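Long-range contacts in alkaline phosphatase (Thermus thermophilus, PDB 7KWD), which probably removes phosphate groups from phosphate monoesters with the help of bound zinc and magnesium ions, working as a homodimer: residues Y38-V43 and N307-L312; T140-T145 and A271-H276; G229-E234 and L242-L247; F303-P308 and L441-G446. One frame throughout, in Å; residues are numbered along the deposited sequence.

Contact 1 of 4, residues Y38-V43 and N307-L312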
loop_
_atom_site.group_PDB
_atom_site.type_symbol
_atom_site.label_atom_id
_atom_site.label_comp_id
_atom_site.label_asym_id
_atom_site.label_seq_id
_atom_site.Cartn_x
_atom_site.Cartn_y
_atom_site.Cartn_z
ATOM N N TYR A 38 0.383 -28.478 -13.981
ATOM C CA TYR A 38 -0.642 -27.942 -14.844
ATOM C C TYR A 38 -0.167 -28.080 -16.275
ATOM O O TYR A 38 1.030 -28.213 -16.532
ATOM C CB TYR A 38 -0.934 -26.465 -14.515
ATOM C CG TYR A 38 -1.429 -26.256 -13.114
ATOM C CD1 TYR A 38 -2.776 -26.324 -12.812
ATOM C CD2 TYR A 38 -0.536 -25.977 -12.092
ATOM C CE1 TYR A 38 -3.222 -26.111 -11.505
ATOM C CE2 TYR A 38 -0.957 -25.784 -10.798
ATOM C CZ TYR A 38 -2.294 -25.850 -10.502
ATOM O OH TYR A 38 -2.701 -25.652 -9.211
ATOM N N ARG A 39 -1.132 -28.053 -17.200
ATOM C CA ARG A 39 -0.844 -28.008 -18.625
ATOM C C ARG A 39 -0.901 -26.598 -19.196
ATOM O O ARG A 39 -0.203 -26.309 -20.169
ATOM C CB ARG A 39 -1.821 -28.890 -19.430
ATOM C CG ARG A 39 -1.205 -29.369 -20.785
ATOM C CD ARG A 39 -2.172 -30.179 -21.690
ATOM N NE ARG A 39 -3.470 -29.536 -21.712
ATOM C CZ ARG A 39 -4.155 -29.208 -22.801
ATOM N NH1 ARG A 39 -3.685 -29.495 -24.011
ATOM N NH2 ARG A 39 -5.334 -28.586 -22.653
ATOM N N ASN A 40 -1.732 -25.728 -18.625
ATOM C CA ASN A 40 -1.938 -24.381 -19.141
ATOM C C ASN A 40 -1.682 -23.369 -18.029
ATOM O O ASN A 40 -1.903 -23.643 -16.852
ATOM C CB ASN A 40 -3.353 -24.185 -19.684
ATOM C CG ASN A 40 -3.736 -25.229 -20.705
ATOM O OD1 ASN A 40 -2.984 -25.521 -21.638
ATOM N ND2 ASN A 40 -4.911 -25.803 -20.535
ATOM N N LEU A 41 -1.235 -22.181 -18.431
ATOM C CA LEU A 41 -0.853 -21.125 -17.498
ATOM C C LEU A 41 -1.390 -19.825 -18.054
ATOM O O LEU A 41 -1.093 -19.470 -19.200
ATOM C CB LEU A 41 0.666 -21.040 -17.357
ATOM C CG LEU A 41 1.212 -19.901 -16.505
ATOM C CD1 LEU A 41 0.844 -20.116 -15.053
ATOM C CD2 LEU A 41 2.720 -19.833 -16.683
ATOM N N ILE A 42 -2.142 -19.107 -17.239
ATOM C CA ILE A 42 -2.581 -17.748 -17.552
ATOM C C ILE A 42 -1.950 -16.840 -16.520
ATOM O O ILE A 42 -2.046 -17.120 -15.314
ATOM C CB ILE A 42 -4.117 -17.613 -17.528
ATOM C CG1 ILE A 42 -4.748 -18.666 -18.438
ATOM C CG2 ILE A 42 -4.510 -16.220 -17.954
ATOM C CD1 ILE A 42 -6.240 -18.764 -18.360
ATOM N N VAL A 43 -1.294 -15.778 -16.978
ATOM C CA VAL A 43 -0.698 -14.780 -16.089
ATOM C C VAL A 43 -1.398 -13.445 -16.350
ATOM O O VAL A 43 -1.304 -12.900 -17.453
ATOM C CB VAL A 43 0.820 -14.649 -16.299
ATOM C CG1 VAL A 43 1.418 -13.680 -15.274
ATOM C CG2 VAL A 43 1.548 -16.022 -16.234
ATOM N N ASN A 307 -11.584 -25.778 -16.541
ATOM C CA ASN A 307 -10.327 -26.353 -17.039
ATOM C C ASN A 307 -9.321 -26.502 -15.911
ATOM O O ASN A 307 -8.384 -25.712 -15.773
ATOM C CB ASN A 307 -9.740 -25.477 -18.146
ATOM C CG ASN A 307 -10.542 -25.544 -19.413
ATOM O OD1 ASN A 307 -10.315 -26.405 -20.249
ATOM N ND2 ASN A 307 -11.485 -24.640 -19.558
ATOM N N PRO A 308 -9.484 -27.527 -15.078
ATOM C CA PRO A 308 -8.588 -27.683 -13.923
ATOM C C PRO A 308 -7.146 -27.964 -14.272
ATOM O O PRO A 308 -6.295 -27.883 -13.370
ATOM C CB PRO A 308 -9.210 -28.855 -13.156
ATOM C CG PRO A 308 -10.209 -29.467 -14.088
ATOM C CD PRO A 308 -10.657 -28.420 -15.004
ATOM N N ASP A 309 -6.812 -28.268 -15.533
ATOM C CA ASP A 309 -5.397 -28.371 -15.894
ATOM C C ASP A 309 -4.734 -26.990 -16.059
ATOM O O ASP A 309 -3.575 -26.923 -16.487
ATOM C CB ASP A 309 -5.235 -29.209 -17.172
ATOM C CG ASP A 309 -5.904 -28.575 -18.389
ATOM O OD1 ASP A 309 -6.556 -27.504 -18.250
ATOM O OD2 ASP A 309 -5.762 -29.142 -19.485
ATOM N N THR A 310 -5.408 -25.914 -15.654
ATOM C CA THR A 310 -4.967 -24.546 -15.935
ATOM C C THR A 310 -4.751 -23.783 -14.641
ATOM O O THR A 310 -5.647 -23.749 -13.786
ATOM C CB THR A 310 -6.009 -23.797 -16.767
ATOM O OG1 THR A 310 -6.264 -24.514 -17.980
ATOM C CG2 THR A 310 -5.539 -22.370 -17.061
ATOM N N LEU A 311 -3.587 -23.144 -14.525
ATOM C CA LEU A 311 -3.286 -22.285 -13.388
ATOM C C LEU A 311 -3.432 -20.818 -13.778
ATOM O O LEU A 311 -2.922 -20.398 -14.819
ATOM C CB LEU A 311 -1.875 -22.545 -12.867
ATOM C CG LEU A 311 -1.438 -21.528 -11.805
ATOM C CD1 LEU A 311 -2.261 -21.725 -10.536
ATOM C CD2 LEU A 311 0.030 -21.672 -11.486
ATOM N N LEU A 312 -4.095 -20.037 -12.927
ATOM C CA LEU A 312 -4.211 -18.607 -13.119
ATOM C C LEU A 312 -3.401 -17.908 -12.041
ATOM O O LEU A 312 -3.641 -18.102 -10.843
ATOM C CB LEU A 312 -5.671 -18.140 -13.088
ATOM C CG LEU A 312 -5.840 -16.638 -12.943
ATOM C CD1 LEU A 312 -5.242 -15.897 -14.140
ATOM C CD2 LEU A 312 -7.288 -16.320 -12.735
#

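Contact 2 of 4, residues T140-T145 and A271-H276. With ZN (zinc ion), chain F.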
loop_
_atom_site.group_PDB
_atom_site.type_symbol
_atom_site.label_atom_id
_atom_site.label_comp_id
_atom_site.label_asym_id
_atom_site.label_seq_id
_atom_site.Cartn_x
_atom_site.Cartn_y
_atom_site.Cartn_z
ATOM N N THR A 140 -3.072 -7.164 -24.251
ATOM C CA THR A 140 -2.849 -6.034 -23.358
ATOM C C THR A 140 -3.569 -4.785 -23.826
ATOM O O THR A 140 -3.963 -4.682 -24.981
ATOM C CB THR A 140 -1.351 -5.728 -23.245
ATOM O OG1 THR A 140 -1.145 -4.554 -22.464
ATOM C CG2 THR A 140 -0.760 -5.510 -24.633
ATOM N N THR A 141 -3.746 -3.842 -22.901
ATOM C CA THR A 141 -4.268 -2.524 -23.227
ATOM C C THR A 141 -3.162 -1.522 -23.538
ATOM O O THR A 141 -3.471 -0.400 -23.961
ATOM C CB THR A 141 -5.128 -1.972 -22.078
ATOM O OG1 THR A 141 -4.363 -1.969 -20.863
ATOM C CG2 THR A 141 -6.393 -2.795 -21.892
ATOM N N THR A 142 -1.892 -1.881 -23.327
ATOM C CA THR A 142 -0.813 -1.060 -23.840
ATOM C C THR A 142 -0.577 -1.393 -25.312
ATOM O O THR A 142 -1.207 -2.301 -25.879
ATOM C CB THR A 142 0.479 -1.278 -23.041
ATOM O OG1 THR A 142 0.944 -2.618 -23.257
ATOM C CG2 THR A 142 0.261 -1.050 -21.533
ATOM N N THR A 143 0.375 -0.679 -25.932
ATOM C CA THR A 143 0.955 -1.153 -27.181
ATOM C C THR A 143 1.355 -2.609 -26.997
ATOM O O THR A 143 1.848 -3.008 -25.937
ATOM C CB THR A 143 2.170 -0.323 -27.598
ATOM O OG1 THR A 143 3.092 -0.282 -26.519
ATOM C CG2 THR A 143 1.749 1.107 -27.968
ATOM N N VAL A 144 1.089 -3.420 -28.020
ATOM C CA VAL A 144 1.269 -4.850 -27.866
ATOM C C VAL A 144 2.737 -5.203 -27.688
ATOM O O VAL A 144 3.059 -6.264 -27.129
ATOM C CB VAL A 144 0.620 -5.545 -29.075
ATOM C CG1 VAL A 144 1.481 -5.330 -30.354
ATOM C CG2 VAL A 144 0.436 -7.004 -28.762
ATOM N N THR A 145 3.629 -4.314 -28.128
ATOM C CA THR A 145 5.076 -4.436 -28.050
ATOM C C THR A 145 5.643 -3.822 -26.758
ATOM O O THR A 145 6.866 -3.713 -26.596
ATOM C CB THR A 145 5.681 -3.718 -29.280
ATOM O OG1 THR A 145 5.083 -2.412 -29.337
ATOM C CG2 THR A 145 5.374 -4.416 -30.594
ATOM N N ALA A 271 -3.564 -5.728 -17.772
ATOM C CA ALA A 271 -4.292 -4.487 -17.529
ATOM C C ALA A 271 -3.210 -3.443 -17.348
ATOM O O ALA A 271 -2.840 -3.067 -16.238
ATOM C CB ALA A 271 -5.197 -4.600 -16.314
ATOM N N GLY A 272 -2.660 -3.004 -18.489
ATOM C CA GLY A 272 -1.434 -2.243 -18.470
ATOM C C GLY A 272 -1.571 -0.776 -18.249
ATOM O O GLY A 272 -0.545 -0.084 -18.108
ATOM N N ARG A 273 -2.793 -0.239 -18.230
ATOM C CA ARG A 273 -2.958 1.206 -18.125
ATOM C C ARG A 273 -3.445 1.641 -16.751
ATOM O O ARG A 273 -3.614 2.849 -16.509
ATOM C CB ARG A 273 -3.898 1.717 -19.224
ATOM C CG ARG A 273 -3.437 1.266 -20.640
ATOM C CD ARG A 273 -3.770 2.254 -21.768
ATOM N NE ARG A 273 -2.987 3.481 -21.606
ATOM C CZ ARG A 273 -3.339 4.659 -22.104
ATOM N NH1 ARG A 273 -4.454 4.788 -22.816
ATOM N NH2 ARG A 273 -2.562 5.700 -21.874
ATOM N N ILE A 274 -3.626 0.696 -15.827
ATOM C CA ILE A 274 -3.712 1.063 -14.419
ATOM C C ILE A 274 -2.507 1.911 -14.049
ATOM O O ILE A 274 -2.646 2.991 -13.467
ATOM C CB ILE A 274 -3.806 -0.192 -13.535
ATOM C CG1 ILE A 274 -5.116 -0.946 -13.812
ATOM C CG2 ILE A 274 -3.631 0.180 -12.069
ATOM C CD1 ILE A 274 -5.127 -2.369 -13.213
ATOM N N ASP A 275 -1.305 1.423 -14.396
ATOM C CA ASP A 275 -0.066 2.174 -14.216
ATOM C C ASP A 275 -0.179 3.574 -14.807
ATOM O O ASP A 275 0.070 4.566 -14.124
ATOM C CB ASP A 275 1.085 1.389 -14.860
ATOM C CG ASP A 275 2.418 2.038 -14.684
ATOM O OD1 ASP A 275 2.838 2.207 -13.506
ATOM O OD2 ASP A 275 3.059 2.349 -15.720
ATOM N N HIS A 276 -0.625 3.670 -16.058
ATOM C CA HIS A 276 -0.653 4.956 -16.742
ATOM C C HIS A 276 -1.582 5.932 -16.042
ATOM O O HIS A 276 -1.242 7.102 -15.856
ATOM C CB HIS A 276 -1.092 4.771 -18.194
ATOM C CG HIS A 276 -0.160 3.909 -18.978
ATOM N ND1 HIS A 276 -0.436 3.483 -20.248
ATOM C CD2 HIS A 276 1.037 3.369 -18.654
ATOM C CE1 HIS A 276 0.553 2.729 -20.693
ATOM N NE2 HIS A 276 1.462 2.643 -19.744
HETATM ZN ZN ZN F . 4.789 3.117 -15.107
HETATM O O HOH W 1 -5.380 -1.407 -18.422
#

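Contact 3 of 4, residues G229-E234 and L242-L247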
loop_
_atom_site.group_PDB
_atom_site.type_symbol
_atom_site.label_atom_id
_atom_site.label_comp_id
_atom_site.label_asym_id
_atom_site.label_seq_id
_atom_site.Cartn_x
_atom_site.Cartn_y
_atom_site.Cartn_z
ATOM N N GLY A 229 -1.272 4.233 -30.548
ATOM C CA GLY A 229 -0.456 3.912 -29.392
ATOM C C GLY A 229 -1.180 2.967 -28.444
ATOM O O GLY A 229 -1.759 1.970 -28.885
ATOM N N HIS A 230 -1.195 3.275 -27.147
ATOM C CA HIS A 230 -1.905 2.406 -26.209
ATOM C C HIS A 230 -3.403 2.425 -26.485
ATOM O O HIS A 230 -3.952 3.395 -27.011
ATOM C CB HIS A 230 -1.681 2.852 -24.777
ATOM C CG HIS A 230 -0.247 2.982 -24.410
ATOM N ND1 HIS A 230 0.627 1.929 -24.494
ATOM C CD2 HIS A 230 0.466 4.029 -23.939
ATOM C CE1 HIS A 230 1.829 2.325 -24.109
ATOM N NE2 HIS A 230 1.753 3.593 -23.755
ATOM N N VAL A 231 -4.064 1.325 -26.149
ATOM C CA VAL A 231 -5.531 1.286 -26.233
ATOM C C VAL A 231 -6.098 2.296 -25.250
ATOM O O VAL A 231 -5.524 2.488 -24.159
ATOM C CB VAL A 231 -6.062 -0.129 -25.935
ATOM C CG1 VAL A 231 -7.565 -0.189 -26.096
ATOM C CG2 VAL A 231 -5.373 -1.118 -26.849
ATOM N N PRO A 232 -7.176 3.001 -25.592
ATOM C CA PRO A 232 -7.746 3.973 -24.653
ATOM C C PRO A 232 -8.142 3.355 -23.311
ATOM O O PRO A 232 -8.578 2.203 -23.221
ATOM C CB PRO A 232 -8.980 4.507 -25.402
ATOM C CG PRO A 232 -8.627 4.349 -26.874
ATOM C CD PRO A 232 -7.771 3.095 -26.944
ATOM N N TYR A 233 -8.039 4.187 -22.273
ATOM C CA TYR A 233 -8.587 3.846 -20.968
ATOM C C TYR A 233 -10.037 3.387 -21.059
ATOM O O TYR A 233 -10.830 3.920 -21.849
ATOM C CB TYR A 233 -8.512 5.050 -20.052
ATOM C CG TYR A 233 -7.147 5.512 -19.678
ATOM C CD1 TYR A 233 -6.399 4.811 -18.739
ATOM C CD2 TYR A 233 -6.614 6.690 -20.223
ATOM C CE1 TYR A 233 -5.124 5.269 -18.351
ATOM C CE2 TYR A 233 -5.362 7.142 -19.856
ATOM C CZ TYR A 233 -4.616 6.420 -18.923
ATOM O OH TYR A 233 -3.367 6.832 -18.532
ATOM N N GLU A 234 -10.386 2.425 -20.206
ATOM C CA GLU A 234 -11.786 2.027 -20.057
ATOM C C GLU A 234 -12.727 3.229 -19.880
ATOM O O GLU A 234 -13.810 3.265 -20.468
ATOM C CB GLU A 234 -11.930 1.068 -18.874
ATOM C CG GLU A 234 -13.364 0.641 -18.566
ATOM C CD GLU A 234 -14.027 -0.193 -19.656
ATOM O OE1 GLU A 234 -13.356 -0.727 -20.580
ATOM O OE2 GLU A 234 -15.268 -0.288 -19.601
ATOM N N LEU A 242 -15.490 5.581 -27.935
ATOM C CA LEU A 242 -14.362 5.239 -28.790
ATOM C C LEU A 242 -14.514 3.803 -29.276
ATOM O O LEU A 242 -14.844 2.899 -28.499
ATOM C CB LEU A 242 -13.045 5.430 -28.055
ATOM C CG LEU A 242 -12.910 6.754 -27.339
ATOM C CD1 LEU A 242 -11.563 6.847 -26.662
ATOM C CD2 LEU A 242 -13.074 7.911 -28.297
ATOM N N GLY A 243 -14.306 3.607 -30.578
ATOM C CA GLY A 243 -14.447 2.306 -31.197
ATOM C C GLY A 243 -13.215 1.442 -31.009
ATOM O O GLY A 243 -12.533 1.079 -31.983
ATOM N N VAL A 244 -12.917 1.125 -29.760
ATOM C CA VAL A 244 -11.780 0.270 -29.412
ATOM C C VAL A 244 -12.318 -0.862 -28.554
ATOM O O VAL A 244 -13.362 -0.738 -27.896
ATOM C CB VAL A 244 -10.661 1.061 -28.670
ATOM C CG1 VAL A 244 -10.133 2.119 -29.583
ATOM C CG2 VAL A 244 -11.198 1.698 -27.389
ATOM N N PRO A 245 -11.616 -2.003 -28.542
ATOM C CA PRO A 245 -12.103 -3.124 -27.725
ATOM C C PRO A 245 -11.793 -2.884 -26.256
ATOM O O PRO A 245 -10.896 -2.116 -25.903
ATOM C CB PRO A 245 -11.355 -4.336 -28.278
ATOM C CG PRO A 245 -10.114 -3.781 -28.944
ATOM C CD PRO A 245 -10.343 -2.316 -29.230
ATOM N N SER A 246 -12.617 -3.485 -25.404
ATOM C CA SER A 246 -12.299 -3.617 -23.989
ATOM C C SER A 246 -11.270 -4.730 -23.797
ATOM O O SER A 246 -11.104 -5.610 -24.644
ATOM C CB SER A 246 -13.558 -3.957 -23.180
ATOM O OG SER A 246 -14.088 -5.210 -23.608
ATOM N N LEU A 247 -10.594 -4.718 -22.654
ATOM C CA LEU A 247 -9.703 -5.844 -22.378
ATOM C C LEU A 247 -10.473 -7.165 -22.461
ATOM O O LEU A 247 -9.990 -8.148 -23.050
ATOM C CB LEU A 247 -9.032 -5.651 -21.029
ATOM C CG LEU A 247 -7.911 -6.665 -20.719
ATOM C CD1 LEU A 247 -6.853 -6.673 -21.794
ATOM C CD2 LEU A 247 -7.306 -6.311 -19.354
HETATM O O HOH W 2 -10.496 -0.202 -23.519
HETATM O O HOH W 3 -10.980 -1.731 -21.209
#

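Contact 4 of 4, residues F303-P308 and L441-G446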
loop_
_atom_site.group_PDB
_atom_site.type_symbol
_atom_site.label_atom_id
_atom_site.label_comp_id
_atom_site.label_asym_id
_atom_site.label_seq_id
_atom_site.Cartn_x
_atom_site.Cartn_y
_atom_site.Cartn_z
ATOM N N PHE A 303 -13.078 -19.760 -16.886
ATOM C CA PHE A 303 -12.290 -20.690 -17.693
ATOM C C PHE A 303 -11.528 -21.699 -16.820
ATOM O O PHE A 303 -11.511 -22.902 -17.109
ATOM C CB PHE A 303 -11.314 -19.940 -18.595
ATOM C CG PHE A 303 -10.561 -20.850 -19.539
ATOM C CD1 PHE A 303 -9.358 -21.417 -19.155
ATOM C CD2 PHE A 303 -11.072 -21.168 -20.784
ATOM C CE1 PHE A 303 -8.676 -22.268 -19.994
ATOM C CE2 PHE A 303 -10.391 -22.014 -21.633
ATOM C CZ PHE A 303 -9.190 -22.577 -21.232
ATOM N N VAL A 304 -10.882 -21.237 -15.749
ATOM C CA VAL A 304 -10.129 -22.181 -14.920
ATOM C C VAL A 304 -11.076 -23.193 -14.274
ATOM O O VAL A 304 -10.751 -24.374 -14.161
ATOM C CB VAL A 304 -9.292 -21.428 -13.872
ATOM C CG1 VAL A 304 -8.587 -22.395 -12.938
ATOM C CG2 VAL A 304 -8.246 -20.551 -14.576
ATOM N N ASP A 305 -12.258 -22.733 -13.827
ATOM C CA ASP A 305 -13.264 -23.623 -13.260
ATOM C C ASP A 305 -13.593 -24.752 -14.228
ATOM O O ASP A 305 -13.684 -25.913 -13.839
ATOM C CB ASP A 305 -14.542 -22.847 -12.928
ATOM C CG ASP A 305 -14.352 -21.820 -11.815
ATOM O OD1 ASP A 305 -13.366 -21.892 -11.065
ATOM O OD2 ASP A 305 -15.198 -20.919 -11.714
ATOM N N ARG A 306 -13.760 -24.425 -15.504
ATOM C CA ARG A 306 -14.032 -25.448 -16.504
ATOM C C ARG A 306 -12.791 -26.229 -16.913
ATOM O O ARG A 306 -12.948 -27.280 -17.532
ATOM C CB ARG A 306 -14.684 -24.819 -17.743
ATOM C CG ARG A 306 -15.994 -24.061 -17.422
ATOM C CD ARG A 306 -16.675 -23.484 -18.668
ATOM N NE ARG A 306 -15.747 -22.878 -19.635
ATOM C CZ ARG A 306 -15.509 -21.564 -19.776
ATOM N NH1 ARG A 306 -16.119 -20.668 -19.008
ATOM N NH2 ARG A 306 -14.644 -21.144 -20.694
ATOM N N ASN A 307 -11.584 -25.778 -16.541
ATOM C CA ASN A 307 -10.327 -26.353 -17.039
ATOM C C ASN A 307 -9.321 -26.502 -15.911
ATOM O O ASN A 307 -8.384 -25.712 -15.773
ATOM C CB ASN A 307 -9.740 -25.477 -18.146
ATOM C CG ASN A 307 -10.542 -25.544 -19.413
ATOM O OD1 ASN A 307 -10.315 -26.405 -20.249
ATOM N ND2 ASN A 307 -11.485 -24.640 -19.558
ATOM N N PRO A 308 -9.484 -27.527 -15.078
ATOM C CA PRO A 308 -8.588 -27.683 -13.923
ATOM C C PRO A 308 -7.146 -27.964 -14.272
ATOM O O PRO A 308 -6.295 -27.883 -13.370
ATOM C CB PRO A 308 -9.210 -28.855 -13.156
ATOM C CG PRO A 308 -10.209 -29.467 -14.088
ATOM C CD PRO A 308 -10.657 -28.420 -15.004
ATOM N N LEU A 441 -1.458 -13.511 -6.391
ATOM C CA LEU A 441 -2.631 -14.343 -6.129
ATOM C C LEU A 441 -2.658 -15.538 -7.066
ATOM O O LEU A 441 -2.431 -15.390 -8.267
ATOM C CB LEU A 441 -3.917 -13.528 -6.304
ATOM C CG LEU A 441 -5.280 -14.194 -6.525
ATOM C CD1 LEU A 441 -5.781 -14.769 -5.236
ATOM C CD2 LEU A 441 -6.261 -13.143 -7.017
ATOM N N LEU A 442 -3.008 -16.699 -6.520
ATOM C CA LEU A 442 -3.061 -17.951 -7.263
ATOM C C LEU A 442 -4.482 -18.484 -7.316
ATOM O O LEU A 442 -5.150 -18.615 -6.282
ATOM C CB LEU A 442 -2.175 -19.015 -6.632
ATOM C CG LEU A 442 -0.709 -18.616 -6.444
ATOM C CD1 LEU A 442 0.049 -19.737 -5.700
ATOM C CD2 LEU A 442 -0.094 -18.356 -7.769
ATOM N N TYR A 443 -4.944 -18.809 -8.509
ATOM C CA TYR A 443 -6.317 -19.283 -8.684
ATOM C C TYR A 443 -6.225 -20.597 -9.439
ATOM O O TYR A 443 -5.955 -20.622 -10.651
ATOM C CB TYR A 443 -7.189 -18.269 -9.416
ATOM C CG TYR A 443 -8.636 -18.706 -9.483
ATOM C CD1 TYR A 443 -9.091 -19.539 -10.497
ATOM C CD2 TYR A 443 -9.538 -18.324 -8.509
ATOM C CE1 TYR A 443 -10.409 -19.968 -10.542
ATOM C CE2 TYR A 443 -10.855 -18.735 -8.564
ATOM C CZ TYR A 443 -11.285 -19.549 -9.586
ATOM O OH TYR A 443 -12.609 -19.944 -9.610
ATOM N N GLY A 444 -6.436 -21.674 -8.728
ATOM C CA GLY A 444 -6.288 -22.987 -9.323
ATOM C C GLY A 444 -6.793 -24.057 -8.386
ATOM O O GLY A 444 -7.131 -23.801 -7.223
ATOM N N GLN A 445 -6.831 -25.272 -8.939
ATOM C CA GLN A 445 -7.333 -26.425 -8.216
ATOM C C GLN A 445 -6.233 -26.971 -7.332
ATOM O O GLN A 445 -5.092 -27.146 -7.779
ATOM C CB GLN A 445 -7.806 -27.495 -9.205
ATOM C CG GLN A 445 -8.222 -28.811 -8.563
ATOM C CD GLN A 445 -8.894 -29.751 -9.561
ATOM O OE1 GLN A 445 -8.260 -30.675 -10.086
ATOM N NE2 GLN A 445 -10.183 -29.511 -9.831
ATOM N N GLY A 446 -6.566 -27.225 -6.073
ATOM C CA GLY A 446 -5.683 -27.975 -5.200
ATOM C C GLY A 446 -4.589 -27.191 -4.524
ATOM O O GLY A 446 -3.579 -27.770 -4.132
HETATM O O HOH W 4 -6.877 -25.576 -11.970
#

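Contact 1 of 4, residues Y38-V43 and N307-L312
Asn40, Leu41 and Ile42 pair in parallel with Thr310, Leu311 and Leu312, joining strands 40-46 and 310-325 in the sheet region of the alkaline phosphatase fold. Leu311 N donates to Asn40 O at 2.9 Å. Ile42 N meets Leu311 O at 2.9 Å in a nearly straight bond (175°). At the start of the pairing, Asp309 O accepts from both Arg39 N (2.8 Å) and Asn40 N (3.1 Å). Asp309 CG lies between its backbone N and carbonyl carbon (chi1 63°), which brings the carboxylate alongside Arg39. Arg39 NE and NH2 each reach Asp309 OD2 at 3.2 Å, from the same face of the carboxylate, forming a salt bridge. Thr310 OG1 donates to Asp309 OD1. Leu311 CB sits over one face of the Tyr38 ring, which precedes the strand, 3.7 Å from its centroid, as a CH-pi contact. Asn40 OD1 accepts a hydrogen bond from Phe265 N. Further on, Ile42 CG2 packs against Leu312 CD1 at 3.9 Å. Replacing Asp309 by an alanine would probably leave the Arg39 guanidinium without this charge partner and Thr310 OG1 without its acceptor. The chemistry thus runs from a partly exposed ion pair just before the strands to buried apolar packing.

Contact 2 of 4, residues T140-T145 and A271-H276
Thr141 and Thr142 meet Gly272, Arg273 and His276 at the turn into helix 273-280. Thr141 OG1 lies 3.1 Å from Gly272 N and also faces Arg273 CG. It sits between its backbone N and carbonyl carbon (chi1 55°), which points it at Gly272 N and water 1. That water bonds to Thr141 OG1 at 2.7 Å and accepts from Arg273 N at 2.8 Å. Thr142 CG2 packs 3.6 Å from Gly272 O and 3.9 Å from His276 CE1. Gly272 has no side chain, which leaves room for that methyl group. The next layer fixes these groups. Arg273 NE donates to His276 ND1 at 2.9 Å, nearly straight (173°) and lying in both the guanidinium and the ring plane. Gly272 O sits over the centre of one face of the His276 ring. Arg273 also forms a salt bridge with Glu350. A leucine in place of Arg273 would probably leave His276 ND1 without its donor and Glu350 without its charge mate, so that the imidazole could turn. Thr142 N bonds to Thr140 OG1 in an ST turn. Between Arg273 and His276 in the helix, Asp275 OD2 binds zinc at 2.0 Å, together with His279 and His433. The contact therefore lies where strands 135-140 and 265-271, parallel neighbours, end beside the metal site, while Ala271 and Ile274 rest on helix 283-306.

Contact 3 of 4, residues G229-E234 and L242-L247
Pro232 and Val244 reach toward each other across the two loops that flank helix 234-239. The proline ring can be followed atom by atom. Its CB meets Leu242 CD1 at 3.7 Å. Its CG touches Val244 CG2 at 3.7 Å. Its CD closes on Val244 CG1 at 3.7 Å, and the other methyl is equally near. Val244 holds CG1 anti to its carbonyl carbon (chi1 -63°), and this turns both methyls to the proline. Val231 adds a second apolar patch. Its CG1, anti to the backbone N, approaches Pro245 O at 3.9 Å and also faces Val244 CB.

No direct hydrogen bond crosses the contact, so water does the polar work. Water 2 donates to Pro232 O and to Pro245 O, each 3.1 Å away. It bridges the two backbone carbonyls. Water 3 donates to Glu234 OE1 at 2.7 Å and receives a weak bond from Leu247 N. The Glu234 carboxylate is anchored by salt bridges to Arg237 and Arg238.

Each loop leads into a helix. Tyr233 stands at the N-cap of helix 234-239. Ser246 is the N-cap of helix 247-259: its side chain caps a backbone N, while Ser246 N bonds to Glu249 OE1, consistent with a capping box. The whole is a short helix set between two loops: those before and after helix 234-239 are joined by proline and valine packing and bridging waters.

Contact 4 of 4, residues F303-P308 and L441-G446
Tyr443 and Asp305 make the one direct hydrogen bond of this contact. Tyr443 OH donates to Asp305 OD1 over a short 2.5 Å, using the syn lone pair of the carboxylate. The two side chains cross at about a right angle, with the carboxylate and ring planes 47° apart. Tyr443 has CG anti to the backbone N (chi1 -175°), which carries its hydroxyl across to the helix.

A second polar link goes through water. Water 4 donates to Pro308 O at 2.8 Å and accepts from Gln445 N at 3.0 Å. It ties the two chain segments together just past the helix and the strand.

The apolar pair lies beside these bonds. Val304 CG1 meets Tyr443 CD1 at 3.8 Å, at the edge of the ring. The valine and tyrosine side chains run alongside each other, pointing opposite ways. Pro308 CB rests 3.5 Å from Gln445 NE2, a van der Waals contact between the proline ring and the glutamine amide.

Bonds within the helix end hold its shape. Asn307 N donates to Val304 O at 2.9 Å. Asn307 ND2 donates to Phe303 O at 3.0 Å and lies over the centre of the Phe303 ring.

The contact packs the C-terminal end of helix 283-306 against strand 438-443. That strand runs antiparallel to strand 310-325, the next strand after the helix, in the layered alpha/beta fold of the alkaline phosphatases.

How the contacts relate
From the N terminus, residues 38-43 open the long loop that contact 1 closes at 307-312. Contact 2 lies wholly within that loop, from 140-145 to 271-276. Contact 3, between 229-234 and 242-247, lies in turn within contact 2 and closes only a short helix. Contacts 2 and 3 touch: Thr141 O faces Val231 N, and Arg273 NH1 reaches Val231 O. Contact 4 starts at 303-308, shares Asn307 and Pro308 with contact 1, and runs on to 441-446. Contacts 1 and 4 bring strands 40-46, 310-325 and 438-443 together with the end of helix 283-306. Contact 2 brings its loop to the zinc site, and contact 3 packs the loops next to it.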